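Local atomic coordinates of hypothetical protein PH0250 (Pyrococcus horikoshii, PDB entry 2EKD), a protein that is of unknown function but probably has a KaiC-like fold related to the P-loop NTPases. Residues 16-22 against 149-155. Residues are numbered along the deposited sequence; the frame is centred on the assembly and turned at random.
Sequences ETVLVEY and RIAFYFV
Val20 lies against Phe154 on one face of the sheet, its CG1 over the flat of the ring, 4.2 Å from the centroid and 15° off the normal, a CH-pi contact. CG1 gets there because it is anti to the backbone N, which leaves CG2 to meet the ring edge of Phe152. Val18 packs beside that same ring, CB 3.7 Å from Phe152 CD1. Beneath them the strands run parallel in direct register: Val18 and Val20 use both N and O towards 149-155, from Val18 N to Ala151 O (2.7 Å) through Val20 O to Val155 N. The other face is just as tight in the middle of the strands: Leu19 CD1 meets Val155 CG1 at 3.7 Å, and Thr17 CG2 leans obliquely on the Tyr153 ring.

The grip is looser at the Glu16 end, where Val18 CG2 and Ile150 CG2 stay 4.3 Å apart. There the carbonyl O of Glu16 takes Ala151 N and, weakly, Arg149 NH1 at 3.1 Å (N-H...O angle 134°). The Tyr22 end is close and polar, and buried like the rest of the contact. Tyr22 N bonds Val155 O (3.0 Å), and chi1 of 68° folds the ring back against the partner backbone, CE2 3.3 Å from Val155 C. A water in the ring plane donates to Tyr22 OH and to Phe154 O; the hydroxyl also bonds Glu173 of a third subunit. With an alanine here, that Glu173 and the water would probably lose their hydroxyl partner, and a gap would be likely to open beside the Phe154-Val155 backbone.

Both strands are central in the mixed sheet of this P-loop-clan protein: 149-156 is flanked by 114-119, whose Val118 and Leu119 touch Tyr153 and Phe154, and 17-22 by 177-182, while helix 121-127 reaches Tyr22, Tyr153 and Val155.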
loop_
_atom_site.group_PDB
_atom_site.type_symbol
_atom_site.label_atom_id
_atom_site.label_comp_id
_atom_site.label_asym_id
_atom_site.label_seq_id
_atom_site.Cartn_x
_atom_site.Cartn_y
_atom_site.Cartn_z
ATOM N N GLU F 16 12.229 20.224 28.916
ATOM C CA GLU F 16 11.289 19.521 28.048
ATOM C C GLU F 16 11.587 19.673 26.567
ATOM O O GLU F 16 12.172 20.663 26.123
ATOM C CB GLU F 16 9.847 19.993 28.265
ATOM C CG GLU F 16 9.126 19.379 29.452
ATOM C CD GLU F 16 7.607 19.440 29.308
ATOM O OE1 GLU F 16 7.055 18.745 28.419
ATOM O OE2 GLU F 16 6.963 20.182 30.075
ATOM N N THR F 17 11.183 18.665 25.808
ATOM C CA THR F 17 11.303 18.704 24.364
ATOM C C THR F 17 9.852 18.575 23.921
ATOM O O THR F 17 9.196 17.562 24.175
ATOM C CB THR F 17 12.141 17.548 23.806
ATOM O OG1 THR F 17 13.506 17.720 24.214
ATOM C CG2 THR F 17 12.077 17.542 22.280
ATOM N N VAL F 18 9.350 19.627 23.289
ATOM C CA VAL F 18 7.973 19.665 22.838
ATOM C C VAL F 18 7.869 19.532 21.327
ATOM O O VAL F 18 8.447 20.316 20.575
ATOM C CB VAL F 18 7.300 20.989 23.267
ATOM C CG1 VAL F 18 5.814 20.921 23.020
ATOM C CG2 VAL F 18 7.599 21.273 24.735
ATOM N N LEU F 19 7.128 18.530 20.883
ATOM C CA LEU F 19 6.941 18.326 19.463
ATOM C C LEU F 19 5.704 19.127 19.065
ATOM O O LEU F 19 4.638 18.970 19.661
ATOM C CB LEU F 19 6.738 16.837 19.180
ATOM C CG LEU F 19 6.827 16.360 17.729
ATOM C CD1 LEU F 19 8.174 16.753 17.122
ATOM C CD2 LEU F 19 6.645 14.850 17.700
ATOM N N VAL F 20 5.863 20.007 18.084
ATOM C CA VAL F 20 4.760 20.822 17.589
ATOM C C VAL F 20 4.421 20.322 16.182
ATOM O O VAL F 20 5.118 20.639 15.210
ATOM C CB VAL F 20 5.152 22.319 17.518
ATOM C CG1 VAL F 20 3.981 23.147 16.988
ATOM C CG2 VAL F 20 5.572 22.810 18.900
ATOM N N GLU F 21 3.357 19.530 16.087
ATOM C CA GLU F 21 2.931 18.966 14.817
ATOM C C GLU F 21 1.975 19.885 14.072
ATOM O O GLU F 21 1.011 20.405 14.641
ATOM C CB GLU F 21 2.288 17.594 15.053
ATOM C CG GLU F 21 3.200 16.658 15.827
ATOM C CD GLU F 21 2.607 15.289 16.086
ATOM O OE1 GLU F 21 1.368 15.144 16.121
ATOM O OE2 GLU F 21 3.393 14.349 16.283
ATOM N N TYR F 22 2.246 20.087 12.791
ATOM C CA TYR F 22 1.398 20.946 11.980
ATOM C C TYR F 22 1.299 20.395 10.558
ATOM O O TYR F 22 1.900 19.365 10.249
ATOM C CB TYR F 22 1.962 22.373 11.979
ATOM C CG TYR F 22 3.279 22.547 11.251
ATOM C CD1 TYR F 22 3.310 22.830 9.882
ATOM C CD2 TYR F 22 4.498 22.434 11.927
ATOM C CE1 TYR F 22 4.519 22.999 9.207
ATOM C CE2 TYR F 22 5.711 22.600 11.260
ATOM C CZ TYR F 22 5.715 22.883 9.899
ATOM O OH TYR F 22 6.910 23.046 9.226
ATOM N N ARG F 149 17.147 24.923 28.470
ATOM C CA ARG F 149 16.111 25.359 27.547
ATOM C C ARG F 149 14.856 24.496 27.512
ATOM O O ARG F 149 14.771 23.453 28.160
ATOM C CB ARG F 149 16.680 25.425 26.123
ATOM C CG ARG F 149 16.535 24.121 25.315
ATOM C CD ARG F 149 17.365 22.970 25.887
ATOM N NE ARG F 149 17.093 21.725 25.174
ATOM C CZ ARG F 149 16.071 20.914 25.432
ATOM N NH1 ARG F 149 15.218 21.199 26.409
ATOM N NH2 ARG F 149 15.862 19.846 24.671
ATOM N N ILE F 150 13.883 24.977 26.744
ATOM C CA ILE F 150 12.629 24.282 26.482
ATOM C C ILE F 150 12.613 24.331 24.960
ATOM O O ILE F 150 12.508 25.413 24.379
ATOM C CB ILE F 150 11.379 25.040 26.995
ATOM C CG1 ILE F 150 11.389 25.129 28.524
ATOM C CG2 ILE F 150 10.111 24.297 26.553
ATOM C CD1 ILE F 150 10.062 25.601 29.100
ATOM N N ALA F 151 12.753 23.172 24.321
ATOM C CA ALA F 151 12.775 23.099 22.865
ATOM C C ALA F 151 11.395 22.819 22.265
ATOM O O ALA F 151 10.624 22.006 22.783
ATOM C CB ALA F 151 13.762 22.026 22.416
ATOM N N PHE F 152 11.091 23.511 21.172
ATOM C CA PHE F 152 9.828 23.334 20.470
ATOM C C PHE F 152 10.167 22.918 19.041
ATOM O O PHE F 152 10.567 23.754 18.235
ATOM C CB PHE F 152 9.034 24.647 20.437
ATOM C CG PHE F 152 8.461 25.057 21.770
ATOM C CD1 PHE F 152 7.250 24.532 22.217
ATOM C CD2 PHE F 152 9.132 25.964 22.579
ATOM C CE1 PHE F 152 6.717 24.906 23.451
ATOM C CE2 PHE F 152 8.608 26.343 23.817
ATOM C CZ PHE F 152 7.398 25.812 24.253
ATOM N N TYR F 153 10.029 21.633 18.733
ATOM C CA TYR F 153 10.316 21.150 17.384
ATOM C C TYR F 153 9.078 21.246 16.502
ATOM O O TYR F 153 8.135 20.469 16.663
ATOM C CB TYR F 153 10.786 19.697 17.405
ATOM C CG TYR F 153 12.197 19.473 17.900
ATOM C CD1 TYR F 153 12.514 19.563 19.259
ATOM C CD2 TYR F 153 13.211 19.130 17.009
ATOM C CE1 TYR F 153 13.806 19.309 19.711
ATOM C CE2 TYR F 153 14.504 18.876 17.447
ATOM C CZ TYR F 153 14.797 18.963 18.795
ATOM O OH TYR F 153 16.083 18.705 19.209
ATOM N N PHE F 154 9.079 22.214 15.586
ATOM C CA PHE F 154 7.968 22.401 14.655
ATOM C C PHE F 154 8.165 21.412 13.514
ATOM O O PHE F 154 9.110 21.544 12.737
ATOM C CB PHE F 154 7.972 23.815 14.074
ATOM C CG PHE F 154 7.407 24.862 14.990
ATOM C CD1 PHE F 154 8.053 25.197 16.177
ATOM C CD2 PHE F 154 6.247 25.545 14.642
ATOM C CE1 PHE F 154 7.551 26.201 17.005
ATOM C CE2 PHE F 154 5.736 26.553 15.460
ATOM C CZ PHE F 154 6.393 26.880 16.647
ATOM N N VAL F 155 7.287 20.423 13.409
ATOM C CA VAL F 155 7.414 19.442 12.340
ATOM C C VAL F 155 6.128 19.293 11.540
ATOM O O VAL F 155 5.030 19.309 12.097
ATOM C CB VAL F 155 7.795 18.043 12.885
ATOM C CG1 VAL F 155 9.059 18.136 13.752
ATOM C CG2 VAL F 155 6.633 17.459 13.679
HETATM O O HOH W 1 9.490 23.449 10.889
#